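Nitrogenase molybdenum-iron protein beta chain (Clostridium pasteurianum, PDB 4WES) forms, with the alpha chain, the molybdenum-iron component of nitrogenase, which reduces dinitrogen to ammonium, and shares the ligation of an [8Fe-7S] cluster with that chain. Local coordinates at residues B[100-105]-B[113-118]; B[39-44]-B[89-94]. One frame throughout, in Å; residues are numbered along the deposited sequence.

Contact 1 (B[100-105]-B[113-118])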
ATOM      1  N   ILE B 100      -7.785 -10.620 -37.944  1.00 11.85           N
ATOM      2  CA  ILE B 100      -8.620  -9.490 -37.549  1.00 10.76           C
ATOM      3  C   ILE B 100      -9.794 -10.059 -36.766  1.00 11.45           C
ATOM      4  O   ILE B 100     -10.501 -10.921 -37.266  1.00 11.97           O
ATOM      5  CB  ILE B 100      -9.108  -8.697 -38.774  1.00 11.47           C
ATOM      6  CG1 ILE B 100      -7.926  -8.148 -39.584  1.00 12.25           C
ATOM      7  CG2 ILE B 100     -10.045  -7.583 -38.332  1.00 13.69           C
ATOM      8  CD1 ILE B 100      -8.334  -7.469 -40.864  1.00 13.30           C
ATOM      9  N   ALA B 101      -9.987  -9.577 -35.529  1.00 10.96           N
ATOM     10  CA  ALA B 101     -11.085 -10.060 -34.709  1.00 10.67           C
ATOM     11  C   ALA B 101     -12.102  -8.932 -34.561  1.00 10.34           C
ATOM     12  O   ALA B 101     -11.888  -7.971 -33.838  1.00 10.64           O
ATOM     13  CB  ALA B 101     -10.599 -10.501 -33.353  1.00 11.47           C
ATOM     14  N   VAL B 102     -13.200  -9.069 -35.290  1.00 10.59           N
ATOM     15  CA  VAL B 102     -14.235  -8.033 -35.373  1.00 10.79           C
ATOM     16  C   VAL B 102     -15.250  -8.186 -34.240  1.00 10.21           C
ATOM     17  O   VAL B 102     -15.731  -9.290 -33.964  1.00 11.27           O
ATOM     18  CB  VAL B 102     -14.980  -8.158 -36.722  1.00 10.41           C
ATOM     19  CG1 VAL B 102     -16.065  -7.089 -36.806  1.00 11.95           C
ATOM     20  CG2 VAL B 102     -13.998  -8.019 -37.882  1.00 11.26           C
ATOM     21  N   HIS B 103     -15.598  -7.061 -33.614  1.00  9.48           N
ATOM     22  CA  HIS B 103     -16.752  -7.009 -32.751  1.00  9.31           C
ATOM     23  C   HIS B 103     -17.619  -5.823 -33.214  1.00  9.58           C
ATOM     24  O   HIS B 103     -17.219  -5.079 -34.128  1.00 10.38           O
ATOM     25  CB  HIS B 103     -16.345  -6.883 -31.268  1.00  9.94           C
ATOM     26  CG  HIS B 103     -15.558  -5.640 -30.958  1.00 10.07           C
ATOM     27  ND1 HIS B 103     -14.184  -5.617 -30.883  1.00  9.66           N
ATOM     28  CD2 HIS B 103     -15.954  -4.358 -30.757  1.00 10.06           C
ATOM     29  CE1 HIS B 103     -13.789  -4.381 -30.596  1.00 10.84           C
ATOM     30  NE2 HIS B 103     -14.842  -3.602 -30.532  1.00 11.13           N
ATOM     31  N   THR B 104     -18.812  -5.693 -32.629  1.00 10.09           N
ATOM     32  CA  THR B 104     -19.769  -4.714 -33.119  1.00 10.32           C
ATOM     33  C   THR B 104     -20.106  -3.710 -32.022  1.00  9.91           C
ATOM     34  O   THR B 104     -19.597  -3.785 -30.930  1.00 11.79           O
ATOM     35  CB  THR B 104     -21.004  -5.410 -33.681  1.00 10.39           C
ATOM     36  OG1 THR B 104     -21.606  -6.168 -32.637  1.00 11.27           O
ATOM     37  CG2 THR B 104     -20.635  -6.312 -34.852  1.00 12.07           C
ATOM     38  N   THR B 105     -20.962  -2.771 -32.346  1.00 10.43           N
ATOM     39  CA  THR B 105     -21.405  -1.759 -31.402  1.00 10.47           C
ATOM     40  C   THR B 105     -22.910  -1.673 -31.386  1.00 10.49           C
ATOM     41  O   THR B 105     -23.573  -2.283 -32.206  1.00 11.34           O
ATOM     42  CB  THR B 105     -20.833  -0.357 -31.712  1.00 11.29           C
ATOM     43  OG1 THR B 105     -21.493   0.210 -32.842  1.00 11.32           O
ATOM     44  CG2 THR B 105     -19.316  -0.383 -31.949  1.00 11.13           C
ATOM     45  N   ASP B 113     -26.511  -5.072 -39.135  1.00 13.66           N
ATOM     46  CA  ASP B 113     -25.451  -5.439 -40.080  1.00 14.63           C
ATOM     47  C   ASP B 113     -25.181  -6.933 -40.036  1.00 14.48           C
ATOM     48  O   ASP B 113     -25.190  -7.562 -38.982  1.00 17.29           O
ATOM     49  CB  ASP B 113     -24.144  -4.702 -39.775  1.00 15.21           C
ATOM     50  CG  ASP B 113     -24.013  -3.367 -40.476  1.00 14.82           C
ATOM     51  OD1 ASP B 113     -25.027  -2.761 -40.864  1.00 18.15           O
ATOM     52  OD2 ASP B 113     -22.868  -2.902 -40.629  1.00 15.36           O
ATOM     53  N   ASP B 114     -24.873  -7.477 -41.193  1.00 14.78           N
ATOM     54  CA  ASP B 114     -24.723  -8.907 -41.389  1.00 15.81           C
ATOM     55  C   ASP B 114     -23.236  -9.259 -41.612  1.00 14.44           C
ATOM     56  O   ASP B 114     -22.761  -9.385 -42.731  1.00 15.49           O
ATOM     57  CB  ASP B 114     -25.569  -9.289 -42.607  1.00 18.85           C
ATOM     58  CG  ASP B 114     -25.538 -10.758 -42.932  1.00 20.66           C
ATOM     59  OD1 ASP B 114     -24.901 -11.580 -42.257  1.00 21.91           O
ATOM     60  OD2 ASP B 114     -26.227 -11.091 -43.912  1.00 24.60           O
ATOM     61  N   LEU B 115     -22.510  -9.439 -40.508  1.00 15.48           N
ATOM     62  CA  LEU B 115     -21.066  -9.695 -40.566  0.51 13.18           C
ATOM     63  C   LEU B 115     -20.716 -10.964 -41.363  1.00 14.91           C
ATOM     64  O   LEU B 115     -19.777 -10.984 -42.144  1.00 15.90           O
ATOM     65  CB  LEU B 115     -20.475  -9.766 -39.156  0.51 12.90           C
ATOM     66  CG  LEU B 115     -20.125  -8.409 -38.515  0.51 15.16           C
ATOM     67  CD1 LEU B 115     -18.934  -7.790 -39.230  0.51 16.61           C
ATOM     68  CD2 LEU B 115     -21.289  -7.425 -38.466  0.51 14.07           C
ATOM     69  N   PRO B 116     -21.465 -12.060 -41.148  1.00 16.14           N
ATOM     70  CA  PRO B 116     -21.134 -13.250 -41.940  1.00 16.59           C
ATOM     71  C   PRO B 116     -21.170 -13.002 -43.445  1.00 15.73           C
ATOM     72  O   PRO B 116     -20.281 -13.450 -44.156  1.00 17.46           O
ATOM     73  CB  PRO B 116     -22.211 -14.232 -41.535  1.00 18.02           C
ATOM     74  CG  PRO B 116     -22.567 -13.840 -40.144  1.00 18.56           C
ATOM     75  CD  PRO B 116     -22.498 -12.336 -40.132  1.00 17.05           C
ATOM     76  N   THR B 117     -22.144 -12.246 -43.921  1.00 15.09           N
ATOM     77  CA  THR B 117     -22.206 -11.907 -45.316  1.00 16.12           C
ATOM     78  C   THR B 117     -21.041 -11.018 -45.743  1.00 15.73           C
ATOM     79  O   THR B 117     -20.402 -11.280 -46.794  1.00 17.18           O
ATOM     80  CB  THR B 117     -23.553 -11.258 -45.676  1.00 19.50           C
ATOM     81  OG1 THR B 117     -24.596 -12.223 -45.497  1.00 22.34           O
ATOM     82  CG2 THR B 117     -23.567 -10.744 -47.126  1.00 21.34           C
ATOM     83  N   TYR B 118     -20.719  -9.976 -44.973  1.00 14.91           N
ATOM     84  CA  TYR B 118     -19.607  -9.141 -45.364  0.51 15.01           C
ATOM     85  C   TYR B 118     -18.302  -9.951 -45.448  1.00 15.41           C
ATOM     86  O   TYR B 118     -17.476  -9.746 -46.350  1.00 16.10           O
ATOM     87  CB  TYR B 118     -19.436  -7.959 -44.401  0.51 13.79           C
ATOM     88  CG  TYR B 118     -20.639  -7.046 -44.231  0.51 16.24           C
ATOM     89  CD1 TYR B 118     -21.635  -6.954 -45.199  0.51 19.04           C
ATOM     90  CD2 TYR B 118     -20.748  -6.246 -43.104  0.51 18.27           C
ATOM     91  CE1 TYR B 118     -22.728  -6.108 -45.024  0.51 19.84           C
ATOM     92  CE2 TYR B 118     -21.825  -5.405 -42.925  0.51 17.38           C
ATOM     93  CZ  TYR B 118     -22.819  -5.338 -43.869  0.51 17.63           C
ATOM     94  OH  TYR B 118     -23.878  -4.467 -43.649  0.51 25.75           O
TER
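Leu115, in the first turn of helix 115-125, sets its two methyls against Val102 and Thr104 of strand 99-104, a helix-on-sheet contact in a parallel alpha/beta domain. In the conformer described, one of two modelled for Leu115, each branch has its own partner: CD1 of Leu115 lies 3.8 Å from CG1 of Val102, and CD2 of Leu115 lies 3.8 Å from CG2 of Thr104. Since residues two apart in a strand face the same way, both can be reached by one fork. The Thr104 torsion (chi1 61°) puts CG2 beside its own backbone N, while OG1 is hydrogen-bonded to Glu109; the buried hydroxyl is thus satisfied as the methyl packs on Leu115. Around this apolar group, Leu115 also touches Ile84 and His136. Beyond Thr104 the strand leads to Thr105, which N-caps the next helix through Leu107 N and touches the [8Fe-7S] cluster. Asp114 is the N-cap of the leucine's helix: its OD1 accepts from Thr117 N at 3.3 Å and its OD2 from Thr117 OG1 at 2.5 Å. Both donors stand well above the carboxylate plane, Thr117 N by 70° at OD1 and Thr117 OG1 by 56° at OD2.

Contact 2 (B[39-44]-B[89-94]); sequences LPHSHG and KNIFSL
A buried, largely apolar contact joins strand 38-43 to helix 81-95, which packs on one face of the parallel sheet containing that strand. Within 89-94, Ile91 alone makes it; Ile84 and Ala87, earlier in the helix, also touch His41. CG2 of Ile91 comes within 3.7 Å of CD2 of Leu39, and its CD1 within 3.7 Å of ND1 of His41, an oblique approach to the imidazole. The branching explains this double reach: CG1 is turned away from the carbonyl carbon (chi1 -69°) and the chain extends nearly straight (chi2 160°), carrying CD1 to the ring while CG2 remains for Leu39. Summed over both sides, 126 Å² is buried between the segments, and Ile100 of the adjacent strand 99-104 touches both His41 and Ile91. The helix has an outer neighbour, since Asn90 is hydrogen-bonded to Thr17 and Pro45 of the alpha chain and Ile91 packs on Gly46 of that chain. On His41, both ring nitrogens are engaged elsewhere, ND1 with Ser67 OG and NE2 with Ser69 OG. The close ND1 to CD1 approach is therefore a van der Waals contact on a ring whose polar needs are met, and the two serines probably limit its rotation.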
ATOM      1  N   LEU B  39      -5.282  -7.978 -34.618  1.00 10.22           N
ATOM      2  CA  LEU B  39      -5.771  -6.627 -34.476  1.00 10.41           C
ATOM      3  C   LEU B  39      -7.291  -6.678 -34.206  1.00 10.01           C
ATOM      4  O   LEU B  39      -8.062  -7.114 -35.063  1.00 11.08           O
ATOM      5  CB  LEU B  39      -5.495  -5.770 -35.722  1.00 10.56           C
ATOM      6  CG  LEU B  39      -5.801  -4.292 -35.582  1.00 10.94           C
ATOM      7  CD1 LEU B  39      -4.957  -3.655 -34.501  1.00 12.50           C
ATOM      8  CD2 LEU B  39      -5.651  -3.593 -36.910  1.00 13.22           C
ATOM      9  N   PRO B  40      -7.730  -6.221 -33.036  1.00  9.96           N
ATOM     10  CA  PRO B  40      -9.167  -6.060 -32.804  1.00  9.53           C
ATOM     11  C   PRO B  40      -9.739  -5.005 -33.747  1.00  9.49           C
ATOM     12  O   PRO B  40      -9.064  -4.001 -34.036  1.00  9.99           O
ATOM     13  CB  PRO B  40      -9.260  -5.567 -31.352  1.00  9.98           C
ATOM     14  CG  PRO B  40      -7.918  -5.886 -30.745  1.00 11.00           C
ATOM     15  CD  PRO B  40      -6.937  -5.762 -31.877  1.00 10.10           C
ATOM     16  N   HIS B  41     -10.984  -5.219 -34.195  1.00  9.69           N
ATOM     17  CA  HIS B  41     -11.666  -4.288 -35.076  1.00  9.68           C
ATOM     18  C   HIS B  41     -13.044  -3.989 -34.566  1.00  9.91           C
ATOM     19  O   HIS B  41     -13.846  -4.894 -34.329  1.00 10.76           O
ATOM     20  CB  HIS B  41     -11.789  -4.852 -36.492  1.00 10.34           C
ATOM     21  CG  HIS B  41     -12.396  -3.889 -37.445  1.00 10.26           C
ATOM     22  ND1 HIS B  41     -11.691  -2.843 -37.989  1.00 10.49           N
ATOM     23  CD2 HIS B  41     -13.685  -3.746 -37.854  1.00 10.64           C
ATOM     24  CE1 HIS B  41     -12.513  -2.125 -38.725  1.00 11.71           C
ATOM     25  NE2 HIS B  41     -13.722  -2.651 -38.669  1.00 11.20           N
ATOM     26  N   SER B  42     -13.310  -2.693 -34.362  1.00  9.46           N
ATOM     27  CA  SER B  42     -14.595  -2.215 -33.872  1.00  9.37           C
ATOM     28  C   SER B  42     -15.472  -1.790 -35.033  1.00  9.54           C
ATOM     29  O   SER B  42     -15.211  -0.794 -35.710  1.00 10.08           O
ATOM     30  CB  SER B  42     -14.331  -1.036 -32.958  1.00  9.56           C
ATOM     31  OG  SER B  42     -15.546  -0.498 -32.448  1.00  9.94           O
ATOM     32  N   HIS B  43     -16.518  -2.576 -35.303  1.00  9.89           N
ATOM     33  CA  HIS B  43     -17.383  -2.291 -36.426  1.00 10.36           C
ATOM     34  C   HIS B  43     -18.545  -1.375 -35.978  1.00  9.73           C
ATOM     35  O   HIS B  43     -19.586  -1.825 -35.504  1.00 10.93           O
ATOM     36  CB  HIS B  43     -17.903  -3.613 -37.024  1.00 10.88           C
ATOM     37  CG  HIS B  43     -18.766  -3.430 -38.219  1.00 10.69           C
ATOM     38  ND1 HIS B  43     -18.295  -2.906 -39.404  1.00 11.44           N
ATOM     39  CD2 HIS B  43     -20.064  -3.740 -38.422  1.00 11.93           C
ATOM     40  CE1 HIS B  43     -19.279  -2.898 -40.280  1.00 11.80           C
ATOM     41  NE2 HIS B  43     -20.362  -3.407 -39.714  1.00 12.18           N
ATOM     42  N   GLY B  44     -18.322  -0.086 -36.094  1.00  9.80           N
ATOM     43  CA  GLY B  44     -19.263   0.923 -35.666  1.00 10.77           C
ATOM     44  C   GLY B  44     -18.711   2.305 -35.951  1.00  9.62           C
ATOM     45  O   GLY B  44     -17.776   2.476 -36.709  1.00  9.86           O
ATOM     46  N   LYS B  89      -8.957  -4.008 -46.246  1.00 14.82           N
ATOM     47  CA  LYS B  89      -7.903  -3.761 -47.235  0.51 15.53           C
ATOM     48  C   LYS B  89      -6.802  -2.870 -46.665  1.00 15.76           C
ATOM     49  O   LYS B  89      -5.611  -3.095 -46.924  1.00 17.10           O
ATOM     50  CB  LYS B  89      -8.473  -3.159 -48.520  0.51 14.76           C
ATOM     51  CG  LYS B  89      -9.531  -4.030 -49.169  0.51 17.09           C
ATOM     52  CD  LYS B  89     -10.026  -3.415 -50.471  0.51 22.97           C
ATOM     53  CE  LYS B  89     -11.431  -3.877 -50.815  0.51 31.67           C
ATOM     54  NZ  LYS B  89     -11.804  -3.511 -52.204  0.51 44.52           N
ATOM     55  N   ASN B  90      -7.180  -1.857 -45.895  1.00 13.99           N
ATOM     56  CA  ASN B  90      -6.180  -0.991 -45.255  1.00 14.21           C
ATOM     57  C   ASN B  90      -5.465  -1.674 -44.106  1.00 14.23           C
ATOM     58  O   ASN B  90      -4.240  -1.463 -43.928  1.00 15.56           O
ATOM     59  CB  ASN B  90      -6.814   0.313 -44.809  1.00 13.77           C
ATOM     60  CG  ASN B  90      -7.128   1.200 -45.988  1.00 13.67           C
ATOM     61  OD1 ASN B  90      -6.221   1.588 -46.731  1.00 14.76           O
ATOM     62  ND2 ASN B  90      -8.411   1.547 -46.179  1.00 16.82           N
ATOM     63  N   ILE B  91      -6.173  -2.505 -43.351  1.00 13.14           N
ATOM     64  CA  ILE B  91      -5.564  -3.168 -42.217  1.00 12.53           C
ATOM     65  C   ILE B  91      -4.479  -4.129 -42.681  1.00 12.90           C
ATOM     66  O   ILE B  91      -3.350  -4.123 -42.173  1.00 12.77           O
ATOM     67  CB  ILE B  91      -6.614  -3.902 -41.402  1.00 11.29           C
ATOM     68  CG1 ILE B  91      -7.520  -2.900 -40.701  1.00 12.27           C
ATOM     69  CG2 ILE B  91      -5.949  -4.803 -40.396  1.00 12.48           C
ATOM     70  CD1 ILE B  91      -8.859  -3.460 -40.264  1.00 12.53           C
ATOM     71  N   PHE B  92      -4.801  -5.008 -43.623  1.00 13.09           N
ATOM     72  CA  PHE B  92      -3.784  -5.989 -44.011  1.00 14.15           C
ATOM     73  C   PHE B  92      -2.598  -5.318 -44.701  1.00 14.99           C
ATOM     74  O   PHE B  92      -1.454  -5.689 -44.453  1.00 17.28           O
ATOM     75  CB  PHE B  92      -4.361  -7.105 -44.885  1.00 15.22           C
ATOM     76  CG  PHE B  92      -5.178  -8.106 -44.114  1.00 14.42           C
ATOM     77  CD1 PHE B  92      -4.601  -8.813 -43.089  1.00 14.60           C
ATOM     78  CD2 PHE B  92      -6.496  -8.375 -44.413  1.00 15.41           C
ATOM     79  CE1 PHE B  92      -5.308  -9.752 -42.374  1.00 15.22           C
ATOM     80  CE2 PHE B  92      -7.212  -9.316 -43.703  1.00 15.41           C
ATOM     81  CZ  PHE B  92      -6.627 -10.009 -42.679  1.00 15.51           C
ATOM     82  N   SER B  93      -2.852  -4.294 -45.528  1.00 15.04           N
ATOM     83  CA  SER B  93      -1.755  -3.615 -46.249  1.00 16.63           C
ATOM     84  C   SER B  93      -0.855  -2.814 -45.327  1.00 15.35           C
ATOM     85  O   SER B  93       0.373  -2.895 -45.441  1.00 18.01           O
ATOM     86  CB  SER B  93      -2.320  -2.714 -47.359  1.00 19.35           C
ATOM     87  OG  SER B  93      -3.137  -1.634 -46.844  1.00 18.28           O
ATOM     88  N   LEU B  94      -1.427  -2.033 -44.406  1.00 13.54           N
ATOM     89  CA  LEU B  94      -0.628  -1.168 -43.558  1.00 13.94           C
ATOM     90  C   LEU B  94      -0.095  -1.865 -42.349  1.00 13.38           C
ATOM     91  O   LEU B  94       1.004  -1.523 -41.900  1.00 14.34           O
ATOM     92  CB  LEU B  94      -1.428   0.045 -43.093  1.00 15.42           C
ATOM     93  CG  LEU B  94      -1.775   1.096 -44.112  1.00 16.79           C
ATOM     94  CD1 LEU B  94      -2.622   2.191 -43.459  1.00 15.31           C
ATOM     95  CD2 LEU B  94      -0.518   1.707 -44.718  1.00 16.05           C
TER

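The two contacts have centres 11 Å apart and draw on neighbouring strands, 38-43 and 99-104, of one parallel sheet with strand order 2-1-3-4. They come in series along the chain: contact 2 closes with helix 81-95, which leads directly into the strand where contact 1 opens. Several direct meetings tie them together. Asp113 OD2 lies 2.7 Å from His43 NE2, a probable hydrogen bond; His103 O lies 2.9 Å from His43 N, a probable backbone hydrogen bond between the parallel strands; and Ile100 CD1 packs 3.6 Å from Phe92 CZ. Contact 1 leads through Thr105 to the cluster, whose ligands come from both chains, while the helix of contact 2 packs on the alpha chain itself.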